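Local atomic coordinates of superoxide dismutase [Ni] (Streptomyces coelicolor, PDB entry 1T6U), a protein that uses a nickel cofactor to catalyse the disproportionation of superoxide into hydrogen peroxide and molecular oxygen. Residues Q46-A51 with K83-A88. The protein carries 1 engineered substitution. Numbering follows the deposited sequence.
Sequences QRAELA and KAMSAA. Engineered in segment 83-88: M85 (natural residue Leu).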
loop_
_atom_site.group_PDB
_atom_site.type_symbol
_atom_site.label_atom_id
_atom_site.label_comp_id
_atom_site.label_asym_id
_atom_site.label_seq_id
_atom_site.Cartn_x
_atom_site.Cartn_y
_atom_site.Cartn_z
ATOM N N GLN A 46 -3.821 -11.010 4.622
ATOM C CA GLN A 46 -2.862 -9.906 4.686
ATOM C C GLN A 46 -1.608 -10.268 5.451
ATOM O O GLN A 46 -0.500 -9.965 5.001
ATOM C CB GLN A 46 -3.543 -8.698 5.351
ATOM C CG GLN A 46 -4.650 -8.057 4.554
ATOM C CD GLN A 46 -5.543 -7.089 5.280
ATOM O OE1 GLN A 46 -5.661 -7.073 6.503
ATOM N NE2 GLN A 46 -6.299 -6.237 4.605
ATOM N N ARG A 47 -1.764 -10.886 6.624
ATOM C CA ARG A 47 -0.559 -11.154 7.409
ATOM C C ARG A 47 0.304 -12.215 6.742
ATOM O O ARG A 47 1.525 -12.120 6.769
ATOM C CB ARG A 47 -0.931 -11.523 8.848
ATOM C CG ARG A 47 -1.879 -10.621 9.569
ATOM C CD ARG A 47 -1.797 -9.140 9.289
ATOM N NE ARG A 47 -0.578 -8.495 9.745
ATOM C CZ ARG A 47 -0.416 -7.184 9.866
ATOM N NH1 ARG A 47 -1.384 -6.322 9.576
ATOM N NH2 ARG A 47 0.744 -6.687 10.298
ATOM N N ALA A 48 -0.358 -13.207 6.119
ATOM C CA ALA A 48 0.364 -14.267 5.414
ATOM C C ALA A 48 1.163 -13.662 4.260
ATOM O O ALA A 48 2.307 -14.037 4.019
ATOM C CB ALA A 48 -0.586 -15.320 4.931
ATOM N N GLU A 49 0.556 -12.732 3.526
ATOM C CA GLU A 49 1.276 -12.050 2.455
ATOM C C GLU A 49 2.498 -11.289 2.958
ATOM O O GLU A 49 3.541 -11.341 2.324
ATOM C CB GLU A 49 0.316 -11.085 1.729
ATOM C CG GLU A 49 0.954 -10.323 0.568
ATOM C CD GLU A 49 1.313 -11.179 -0.625
ATOM O OE1 GLU A 49 1.127 -12.419 -0.671
ATOM O OE2 GLU A 49 1.814 -10.537 -1.594
ATOM N N LEU A 50 2.368 -10.620 4.096
ATOM C CA LEU A 50 3.495 -9.924 4.689
ATOM C C LEU A 50 4.604 -10.926 5.065
ATOM O O LEU A 50 5.806 -10.690 4.848
ATOM C CB LEU A 50 3.054 -9.152 5.913
ATOM C CG LEU A 50 2.297 -7.869 5.674
ATOM C CD1 LEU A 50 1.709 -7.334 6.960
ATOM C CD2 LEU A 50 3.235 -6.824 5.031
ATOM N N ALA A 51 4.212 -12.060 5.632
ATOM C CA ALA A 51 5.186 -13.103 5.977
ATOM C C ALA A 51 5.928 -13.580 4.742
ATOM O O ALA A 51 7.143 -13.786 4.774
ATOM C CB ALA A 51 4.515 -14.270 6.688
ATOM N N LYS A 83 5.547 -21.688 -0.070
ATOM C CA LYS A 83 4.417 -22.547 -0.381
ATOM C C LYS A 83 3.598 -22.877 0.862
ATOM O O LYS A 83 2.346 -23.021 0.792
ATOM C CB LYS A 83 4.932 -23.803 -1.121
ATOM C CG LYS A 83 5.297 -23.513 -2.573
ATOM C CD LYS A 83 5.901 -24.756 -3.241
ATOM C CE LYS A 83 5.853 -24.642 -4.752
ATOM N NZ LYS A 83 6.560 -23.438 -5.271
ATOM N N ALA A 84 4.247 -23.041 2.006
ATOM C CA ALA A 84 3.529 -23.325 3.230
ATOM C C ALA A 84 2.672 -22.134 3.660
ATOM O O ALA A 84 1.578 -22.304 4.226
ATOM C CB ALA A 84 4.437 -23.730 4.364
ATOM N N MET A 85 3.197 -20.945 3.364
ATOM C CA MET A 85 2.438 -19.740 3.673
ATOM C C MET A 85 1.211 -19.624 2.777
ATOM O O MET A 85 0.136 -19.216 3.210
ATOM C CB MET A 85 3.319 -18.492 3.561
ATOM C CG MET A 85 4.317 -18.286 4.663
ATOM S SD MET A 85 3.700 -18.024 6.327
ATOM C CE MET A 85 1.951 -17.655 6.201
ATOM N N SER A 86 1.371 -19.972 1.508
ATOM C CA SER A 86 0.253 -20.004 0.597
ATOM C C SER A 86 -0.795 -20.993 1.105
ATOM O O SER A 86 -1.997 -20.757 1.020
ATOM C CB SER A 86 0.668 -20.387 -0.803
ATOM O OG SER A 86 1.423 -19.386 -1.456
ATOM N N ALA A 87 -0.356 -22.145 1.582
ATOM C CA ALA A 87 -1.299 -23.144 2.099
ATOM C C ALA A 87 -2.014 -22.638 3.338
ATOM O O ALA A 87 -3.206 -22.914 3.529
ATOM C CB ALA A 87 -0.582 -24.444 2.402
ATOM N N ALA A 88 -1.324 -21.888 4.189
ATOM C CA ALA A 88 -1.969 -21.292 5.373
ATOM C C ALA A 88 -2.990 -20.250 4.966
ATOM O O ALA A 88 -4.073 -20.134 5.543
ATOM C CB ALA A 88 -0.931 -20.691 6.312
#
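In the four-helix bundle of the nickel superoxide dismutase subunit, helix 34-62 meets helix 74-89 where M85 reaches across to A48 and A51, a clear case of one long side chain packing on two alanines three residues, about one turn, apart on the facing helix. M85 is an engineered residue, replacing the natural leucine, so its details describe this variant. The backbones come close, with CA of A48 and CA of M85 6.1 Å apart, a spacing consistent with the small methyl of A48 at this point. All three residues are buried, and the contact is wholly apolar. M85 starts with CG beside its backbone N (chi1 -74°) and then bends at chi2 and again at chi3, which is nearly eclipsed at -14°. The thioether thus curls along the alanine face instead of extending straight out. SD of M85 lies 3.9 Å from the methyl CB of A51. Helix 12-30 adds V21 against A48 and E17 against A51, while A100 of helix 94-115 touches M85, so all four long helices converge here. At the far end of the thioether, the methyl CE of M85 rests 3.7 Å from CB and 3.8 Å from CA of A48.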